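Local coordinates for protein B-129 (Sulfolobus virus 1, PDB 2WBT) that probably binds DNA through its two zinc-bound C2H2-type fingers and is essential for virus function, at residues T25-E28 / L29-H33; V47-L50 / I51-Q55; F75-P78 / L79-M82; L117-C121 / K122-I126. All blocks are in the same frame, centred on the assembly; numbering follows the deposited sequence.

Contact 1 of 4, residues T25-E28 / L29-H33; sequences TLEE and LKRYH
E27 and R31 lie side by side one helical turn apart, with their side chains pointing the same way. E27 OE1 sits 3.3 Å from R31 NH2. The oxygen is well out of the guanidinium plane, so this is a charge pairing to which no N-H points. The two flat groups are turned 29° from each other. The same pair is joined in the backbone, R31 N to E27 O at 3.2 Å. K30 and L26 form the loose, solvent side. The aliphatic part of K30 passes the carbonyl of L26, with CG 3.4 Å from L26 O, and its amine leads away. The leucines L26 and L29 only graze each other through their CD2 methyls.

The tight side is built on E28, which is buried. Its CG stands between the backbone N and the carbonyl carbon (chi1 62°), and the chain then runs back toward T25. There E28 OE2 accepts from T25 N at 3.1 Å and from T25 OG1 at 2.7 Å. The first comes on the anti side, the second from above the carboxylate plane. E28 and R31 also pack on H52 of the second subunit. At the other end, H33 ND1 meets L29 O at 3.2 Å, and that oxygen lies in the imidazole plane. The return of E28 to T25 N is the glutamate half of a capping box, here at the start of helix 26-32.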
# COMPACT_ATOMS: atom_id res chain seq x y z
N THR A 25 -3.95 0.34 23.61
CA THR A 25 -4.60 1.09 24.70
C THR A 25 -6.07 0.66 24.86
O THR A 25 -6.51 -0.28 24.20
CB THR A 25 -4.52 2.62 24.47
OG1 THR A 25 -5.26 2.97 23.30
CG2 THR A 25 -3.07 3.06 24.31
N LEU A 26 -6.81 1.34 25.72
CA LEU A 26 -8.23 1.04 25.93
C LEU A 26 -9.15 1.63 24.86
O LEU A 26 -10.19 1.04 24.54
CB LEU A 26 -8.69 1.51 27.32
CG LEU A 26 -8.14 0.75 28.52
CD1 LEU A 26 -8.65 1.37 29.82
CD2 LEU A 26 -8.49 -0.73 28.46
N GLU A 27 -8.78 2.79 24.31
CA GLU A 27 -9.61 3.47 23.31
C GLU A 27 -9.65 2.72 21.98
O GLU A 27 -10.71 2.53 21.39
CB GLU A 27 -9.12 4.90 23.07
CG GLU A 27 -10.13 5.79 22.36
CD GLU A 27 -9.50 7.00 21.70
OE1 GLU A 27 -8.60 6.82 20.85
OE2 GLU A 27 -9.90 8.14 22.02
N GLU A 28 -8.47 2.29 21.53
CA GLU A 28 -8.33 1.63 20.23
C GLU A 28 -8.60 0.11 20.30
O GLU A 28 -8.92 -0.51 19.28
CB GLU A 28 -6.94 1.92 19.64
CG GLU A 28 -5.78 1.41 20.47
CD GLU A 28 -4.49 2.19 20.28
OE1 GLU A 28 -4.26 2.70 19.16
OE2 GLU A 28 -3.70 2.28 21.24
N LEU A 29 -8.46 -0.47 21.49
CA LEU A 29 -8.87 -1.86 21.75
C LEU A 29 -10.35 -2.05 21.47
O LEU A 29 -10.75 -2.97 20.74
CB LEU A 29 -8.58 -2.24 23.21
CG LEU A 29 -9.25 -3.47 23.82
CD1 LEU A 29 -9.01 -4.71 22.96
CD2 LEU A 29 -8.76 -3.70 25.24
N LYS A 30 -11.16 -1.18 22.06
CA LYS A 30 -12.61 -1.18 21.85
C LYS A 30 -12.96 -0.78 20.42
O LYS A 30 -13.87 -1.34 19.82
CB LYS A 30 -13.29 -0.24 22.84
CG LYS A 30 -13.14 -0.65 24.30
CD LYS A 30 -13.68 0.40 25.26
CE LYS A 30 -15.20 0.37 25.33
NZ LYS A 30 -15.74 1.46 26.18
N ARG A 31 -12.22 0.20 19.90
CA ARG A 31 -12.40 0.67 18.52
C ARG A 31 -12.01 -0.40 17.49
O ARG A 31 -12.50 -0.37 16.36
CB ARG A 31 -11.59 1.95 18.29
CG ARG A 31 -11.99 2.73 17.04
CD ARG A 31 -11.13 3.98 16.84
NE ARG A 31 -11.31 4.98 17.89
CZ ARG A 31 -10.99 6.27 17.79
NH1 ARG A 31 -10.47 6.76 16.67
NH2 ARG A 31 -11.21 7.08 18.82
N TYR A 32 -11.13 -1.33 17.88
CA TYR A 32 -10.77 -2.45 17.01
C TYR A 32 -11.89 -3.48 16.93
O TYR A 32 -12.24 -3.95 15.84
CB TYR A 32 -9.48 -3.13 17.47
CG TYR A 32 -9.15 -4.36 16.66
CD1 TYR A 32 -9.60 -5.62 17.05
CD2 TYR A 32 -8.42 -4.27 15.48
CE1 TYR A 32 -9.31 -6.75 16.30
CE2 TYR A 32 -8.13 -5.40 14.72
CZ TYR A 32 -8.58 -6.63 15.13
OH TYR A 32 -8.29 -7.76 14.39
N HIS A 33 -12.46 -3.84 18.08
CA HIS A 33 -13.62 -4.74 18.13
C HIS A 33 -14.94 -4.01 17.82
O HIS A 33 -16.02 -4.52 18.11
CB HIS A 33 -13.69 -5.47 19.48
CG HIS A 33 -12.58 -6.46 19.68
ND1 HIS A 33 -11.34 -6.09 20.17
CD2 HIS A 33 -12.52 -7.79 19.47
CE1 HIS A 33 -10.57 -7.16 20.25
NE2 HIS A 33 -11.26 -8.21 19.83

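Contact 2 of 4, residues V47-L50 / I51-Q55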
# COMPACT_ATOMS: atom_id res chain seq x y z
N VAL A 47 -0.99 -6.88 7.28
CA VAL A 47 0.04 -7.40 8.19
C VAL A 47 0.74 -8.62 7.59
O VAL A 47 1.96 -8.76 7.70
CB VAL A 47 -0.55 -7.75 9.57
CG1 VAL A 47 0.49 -8.45 10.44
CG2 VAL A 47 -1.06 -6.50 10.26
N LYS A 48 -0.03 -9.50 6.95
CA LYS A 48 0.53 -10.67 6.27
C LYS A 48 1.46 -10.26 5.12
O LYS A 48 2.54 -10.82 4.96
CB LYS A 48 -0.59 -11.58 5.74
CG LYS A 48 -1.28 -12.40 6.81
CD LYS A 48 -2.21 -13.44 6.21
CE LYS A 48 -2.87 -14.29 7.28
NZ LYS A 48 -3.36 -15.59 6.73
N THR A 49 1.02 -9.28 4.33
CA THR A 49 1.84 -8.74 3.24
C THR A 49 3.13 -8.11 3.77
O THR A 49 4.21 -8.30 3.20
CB THR A 49 1.08 -7.67 2.43
OG1 THR A 49 -0.16 -8.22 1.97
CG2 THR A 49 1.90 -7.21 1.23
N LEU A 50 3.01 -7.35 4.86
CA LEU A 50 4.17 -6.71 5.50
C LEU A 50 5.15 -7.74 6.05
O LEU A 50 6.37 -7.53 6.00
CB LEU A 50 3.71 -5.76 6.61
CG LEU A 50 3.02 -4.47 6.18
CD1 LEU A 50 2.53 -3.68 7.39
CD2 LEU A 50 3.93 -3.61 5.31
N ILE A 51 4.63 -8.84 6.58
CA ILE A 51 5.46 -9.95 7.06
C ILE A 51 6.27 -10.60 5.93
O ILE A 51 7.44 -10.92 6.11
CB ILE A 51 4.61 -11.03 7.78
CG1 ILE A 51 4.15 -10.52 9.15
CG2 ILE A 51 5.40 -12.32 7.96
CD1 ILE A 51 3.06 -11.37 9.78
N HIS A 52 5.64 -10.78 4.77
CA HIS A 52 6.28 -11.46 3.63
C HIS A 52 7.16 -10.54 2.77
O HIS A 52 8.05 -11.02 2.07
CB HIS A 52 5.23 -12.15 2.75
CG HIS A 52 4.72 -13.43 3.33
ND1 HIS A 52 5.50 -14.57 3.41
CD2 HIS A 52 3.52 -13.77 3.84
CE1 HIS A 52 4.80 -15.54 3.96
NE2 HIS A 52 3.59 -15.08 4.23
N ASN A 53 6.91 -9.23 2.83
CA ASN A 53 7.71 -8.23 2.10
C ASN A 53 8.13 -7.10 3.04
O ASN A 53 7.59 -5.99 2.96
CB ASN A 53 6.91 -7.66 0.92
CG ASN A 53 6.26 -8.74 0.08
OD1 ASN A 53 6.92 -9.44 -0.69
ND2 ASN A 53 4.94 -8.88 0.21
N PRO A 54 9.09 -7.36 3.95
CA PRO A 54 9.45 -6.37 4.98
C PRO A 54 10.08 -5.05 4.51
O PRO A 54 10.26 -4.15 5.33
CB PRO A 54 10.44 -7.15 5.87
CG PRO A 54 10.21 -8.58 5.56
CD PRO A 54 9.87 -8.60 4.11
N GLN A 55 10.43 -4.93 3.23
CA GLN A 55 10.91 -3.64 2.69
C GLN A 55 9.76 -2.65 2.48
O GLN A 55 10.00 -1.45 2.31
CB GLN A 55 11.72 -3.81 1.40
CG GLN A 55 10.92 -3.97 0.11
CD GLN A 55 10.33 -5.35 -0.08
OE1 GLN A 55 10.47 -6.22 0.78
NE2 GLN A 55 9.66 -5.56 -1.21
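The backbone bonds I51 N to V47 O (2.9 Å), H52 N to K48 O and N53 N to T49 O carry helix 37-52 through its last turn, and N53 is the first residue to leave it. On the buried side, V47 and I51 cross obliquely. I51 CG1 is placed beside its own backbone N (chi1 -73°), and this sends CD1 back along the helix to V47 CG1, 3.9 Å away. V47 also packs on V47 of the second subunit.

T49 and N53 meet on another side of the turn. The amide of N53 folds back so that ND2 lies 3.1 Å from T49 O, a weak bond, and 3.6 Å from the methyl T49 CG2. T49 O thus accepts from both N53 N, at 2.9 Å, and the side-chain amide, and both bonds are bent. The hydroxyl of T49 turns to A45 O instead.

L50 O faces P54, whose nitrogen has no hydrogen to give. P54 CA makes a CA-H...O contact of 3.4 Å with L50 O. H52 CD2 passes K48 O at 3.3 Å, while its NE2 is hydrogen-bonded to E28 OE2 of the second subunit. The missing proline N-H is consistent with the end of regular bonding here. The imidazole bond to a carboxylate may favour a protonated H52, and it ties this helix end to the other chain.

Contact 3 of 4, residues F75-P78 / L79-M82; sequences FVCP and LCLM. With ZN (zinc ion), chain C.
C77 and C80 hold one zinc ion between them, each through SG at 2.3 Å. C77 places its sulfur opposite the backbone N (chi1 -176°). C80 swings its own between the backbone N and the carbonyl carbon (chi1 68°). The two thiolates therefore converge from successive arms of the turn, and C80 SG lies 3.7 Å from C77 CB. H93 and E98 complete the site, so a glutamate stands where a C2H2 finger usually has its second histidine.

Backbone bonds close the turn behind the metal. L81 N gives its hydrogen to C77 O, and C77 N reaches M82 O by a weak bond of 3.4 Å. Both backbone polar atoms of C77, N and O, thus have partners within the turn. L81 adopts left-handed backbone angles (phi 62°), which lets the chain double back past V76, whose CG1 rests 3.6 Å from L81 C. This C-P-L-C-L turn is the zinc knuckle of the finger.

Two further carbonyls are met by hydroxyls of helix 60-72: P78 O by Y62 OH and L81 O by S69 OG. At the start of the turn, F75 N is bonded to S73 OG.

The knuckle joins strand 75-76 to strand 83-84, and F75 pairs with F84 across this small antiparallel hairpin. C77 and F75 touch L90 of helix 87-96. On the side of L81 the turn rests on Y62, R65 and L66 of helix 60-72, while P78 and L79 pack on helix 113-122.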
# COMPACT_ATOMS: atom_id res chain seq x y z
N PHE A 75 -4.64 15.83 -7.47
CA PHE A 75 -3.42 16.22 -8.17
C PHE A 75 -2.23 16.31 -7.22
O PHE A 75 -2.04 17.32 -6.54
CB PHE A 75 -3.65 17.54 -8.89
CG PHE A 75 -4.89 17.55 -9.73
CD1 PHE A 75 -6.02 18.25 -9.32
CD2 PHE A 75 -4.95 16.84 -10.92
CE1 PHE A 75 -7.18 18.25 -10.09
CE2 PHE A 75 -6.10 16.83 -11.69
CZ PHE A 75 -7.22 17.54 -11.28
N VAL A 76 -1.44 15.24 -7.18
CA VAL A 76 -0.30 15.13 -6.28
C VAL A 76 0.96 14.79 -7.07
O VAL A 76 0.91 14.09 -8.08
CB VAL A 76 -0.53 14.03 -5.22
CG1 VAL A 76 0.59 14.04 -4.18
CG2 VAL A 76 -1.88 14.22 -4.54
N CYS A 77 2.09 15.29 -6.58
CA CYS A 77 3.39 15.02 -7.19
C CYS A 77 4.02 13.78 -6.54
O CYS A 77 4.16 13.72 -5.32
CB CYS A 77 4.32 16.22 -7.00
SG CYS A 77 5.91 16.06 -7.80
N PRO A 78 4.42 12.79 -7.36
CA PRO A 78 4.99 11.56 -6.80
C PRO A 78 6.30 11.78 -6.05
O PRO A 78 6.56 11.09 -5.06
CB PRO A 78 5.22 10.68 -8.03
CG PRO A 78 4.38 11.28 -9.10
CD PRO A 78 4.39 12.74 -8.83
N LEU A 79 7.11 12.74 -6.50
CA LEU A 79 8.41 12.99 -5.90
C LEU A 79 8.34 13.73 -4.56
O LEU A 79 9.08 13.39 -3.64
CB LEU A 79 9.32 13.74 -6.88
CG LEU A 79 9.53 13.09 -8.26
CD1 LEU A 79 10.48 13.94 -9.10
CD2 LEU A 79 10.06 11.67 -8.13
N CYS A 80 7.47 14.74 -4.45
CA CYS A 80 7.33 15.45 -3.17
C CYS A 80 6.03 15.18 -2.40
O CYS A 80 5.95 15.51 -1.22
CB CYS A 80 7.54 16.96 -3.34
SG CYS A 80 6.21 17.84 -4.31
N LEU A 81 5.05 14.54 -3.03
CA LEU A 81 3.79 14.19 -2.36
C LEU A 81 2.99 15.39 -1.88
O LEU A 81 2.28 15.30 -0.88
CB LEU A 81 4.04 13.24 -1.18
CG LEU A 81 4.59 11.86 -1.52
CD1 LEU A 81 4.93 11.10 -0.25
CD2 LEU A 81 3.60 11.07 -2.37
N MET A 82 3.12 16.52 -2.59
CA MET A 82 2.39 17.75 -2.24
C MET A 82 1.20 17.95 -3.19
O MET A 82 1.36 17.86 -4.41
CB MET A 82 3.31 18.97 -2.28
CG MET A 82 4.44 18.97 -1.25
SD MET A 82 3.94 18.86 0.48
CE MET A 82 4.08 17.11 0.79
ZN ZN C . 7.09 17.47 -6.35

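Contact 4 of 4, residues L117-C121 / K122-I126; sequences LDHVC and KKHNI. With ZN (zinc ion), chain D.
H119 and H124 supply the two histidine ligands of the second C2H2 zinc finger, with C103 and C106 completing the site. H119 sits on helix 113-122. Its ring leaves on the far side from its backbone N (chi1 161°) and brings NE2 to 2.0 Å from the zinc ion. H124 comes from the loop beyond, and its NE2 is 2.2 Å from the metal. The rings are oblique, their planes at 74°, and H119 CD2 lies at the edge of the H124 ring. F110 also meets the ring of H119.

K122 lies alongside the helix. Its CG passes 3.3 Å from D118 O, the oxygen that accepts the bond from K122 N. The ammonium group does not reach the carboxylate of D118.

C121 points its sulfur away to C127, with which it forms a disulfide. Its carbonyl takes a weak bond from N125 N. N125 has left-handed backbone angles and turns the chain back toward the helix, while its amide is held by C127 O and K70 NZ, both of the second subunit. After this turn, I126 N donates to V120 O at 3.0 Å with a nearly straight N-H...O angle of 169°.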
# COMPACT_ATOMS: atom_id res chain seq x y z
N LEU A 117 11.12 10.57 -12.26
CA LEU A 117 9.68 10.42 -12.51
C LEU A 117 9.35 9.10 -13.20
O LEU A 117 8.51 8.34 -12.72
CB LEU A 117 9.14 11.57 -13.37
CG LEU A 117 8.77 12.89 -12.68
CD1 LEU A 117 8.12 13.84 -13.67
CD2 LEU A 117 7.85 12.66 -11.48
N ASP A 118 10.02 8.83 -14.32
CA ASP A 118 9.81 7.60 -15.08
C ASP A 118 10.03 6.38 -14.21
O ASP A 118 9.32 5.38 -14.32
CB ASP A 118 10.74 7.52 -16.30
CG ASP A 118 10.58 8.68 -17.26
OD1 ASP A 118 9.53 9.36 -17.21
OD2 ASP A 118 11.50 8.91 -18.06
N HIS A 119 11.04 6.46 -13.34
CA HIS A 119 11.35 5.36 -12.41
C HIS A 119 10.22 5.10 -11.42
O HIS A 119 9.82 3.95 -11.23
CB HIS A 119 12.66 5.64 -11.66
CG HIS A 119 12.83 4.83 -10.42
ND1 HIS A 119 13.34 3.54 -10.41
CD2 HIS A 119 12.56 5.14 -9.12
CE1 HIS A 119 13.38 3.09 -9.16
NE2 HIS A 119 12.91 4.04 -8.36
N VAL A 120 9.71 6.16 -10.79
CA VAL A 120 8.64 6.02 -9.80
C VAL A 120 7.34 5.50 -10.44
O VAL A 120 6.51 4.90 -9.76
CB VAL A 120 8.37 7.35 -9.06
CG1 VAL A 120 7.22 7.21 -8.08
CG2 VAL A 120 9.63 7.81 -8.33
N CYS A 121 7.18 5.72 -11.74
CA CYS A 121 6.05 5.17 -12.49
C CYS A 121 6.31 3.74 -12.95
O CYS A 121 5.43 2.88 -12.84
CB CYS A 121 5.74 6.05 -13.70
SG CYS A 121 4.36 5.46 -14.72
N LYS A 122 7.50 3.48 -13.49
CA LYS A 122 7.82 2.16 -14.05
C LYS A 122 8.01 1.08 -13.00
O LYS A 122 7.55 -0.05 -13.19
CB LYS A 122 9.08 2.23 -14.91
CG LYS A 122 8.84 2.74 -16.32
CD LYS A 122 10.12 2.75 -17.16
CE LYS A 122 11.39 3.01 -16.35
NZ LYS A 122 12.52 3.47 -17.21
N LYS A 123 8.70 1.40 -11.91
CA LYS A 123 9.03 0.40 -10.89
C LYS A 123 8.30 0.57 -9.55
O LYS A 123 8.47 -0.26 -8.65
CB LYS A 123 10.54 0.32 -10.68
CG LYS A 123 11.21 -0.63 -11.67
CD LYS A 123 12.70 -0.37 -11.84
CE LYS A 123 13.50 -0.86 -10.65
NZ LYS A 123 14.96 -0.65 -10.88
N HIS A 124 7.49 1.62 -9.41
CA HIS A 124 6.62 1.76 -8.23
C HIS A 124 5.16 2.00 -8.59
O HIS A 124 4.29 2.00 -7.71
CB HIS A 124 7.15 2.87 -7.32
CG HIS A 124 8.57 2.66 -6.90
ND1 HIS A 124 8.91 1.79 -5.89
CD2 HIS A 124 9.73 3.16 -7.38
CE1 HIS A 124 10.23 1.79 -5.74
NE2 HIS A 124 10.75 2.61 -6.63
N ASN A 125 4.93 2.19 -9.88
CA ASN A 125 3.60 2.31 -10.45
C ASN A 125 2.80 3.51 -9.96
O ASN A 125 1.57 3.45 -9.88
CB ASN A 125 2.81 1.03 -10.22
CG ASN A 125 2.08 0.57 -11.46
OD1 ASN A 125 2.06 -0.62 -11.78
ND2 ASN A 125 1.47 1.52 -12.18
N ILE A 126 3.49 4.59 -9.65
CA ILE A 126 2.82 5.83 -9.28
C ILE A 126 3.13 6.86 -10.36
O ILE A 126 4.26 7.34 -10.48
CB ILE A 126 3.25 6.30 -7.89
CG1 ILE A 126 2.84 5.25 -6.85
CG2 ILE A 126 2.61 7.65 -7.56
CD1 ILE A 126 3.08 5.66 -5.42
ZN ZN D . 12.37 4.05 -6.40

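In the fold
From the N terminus, contact 1 runs along helix 26-32 from its start and contact 2 ends helix 37-52, the next helix in the chain. Their nearest atoms are about 8 Å apart, and both face the second subunit. After helix 60-72 comes contact 3, which closes the knuckle turn between strands 75-76 and 83-84. Contact 4 then closes the loop after helix 113-122 and also reaches the second subunit. All four are in series, so none nests in or crosses another. Only contacts 3 and 4 touch: L79 CG lies 3.7 Å from L117 CD2, and P78 packs on V120 and I126. This apolar seam joins the two fingers, on the opposite side of the chain's centre from contact 1.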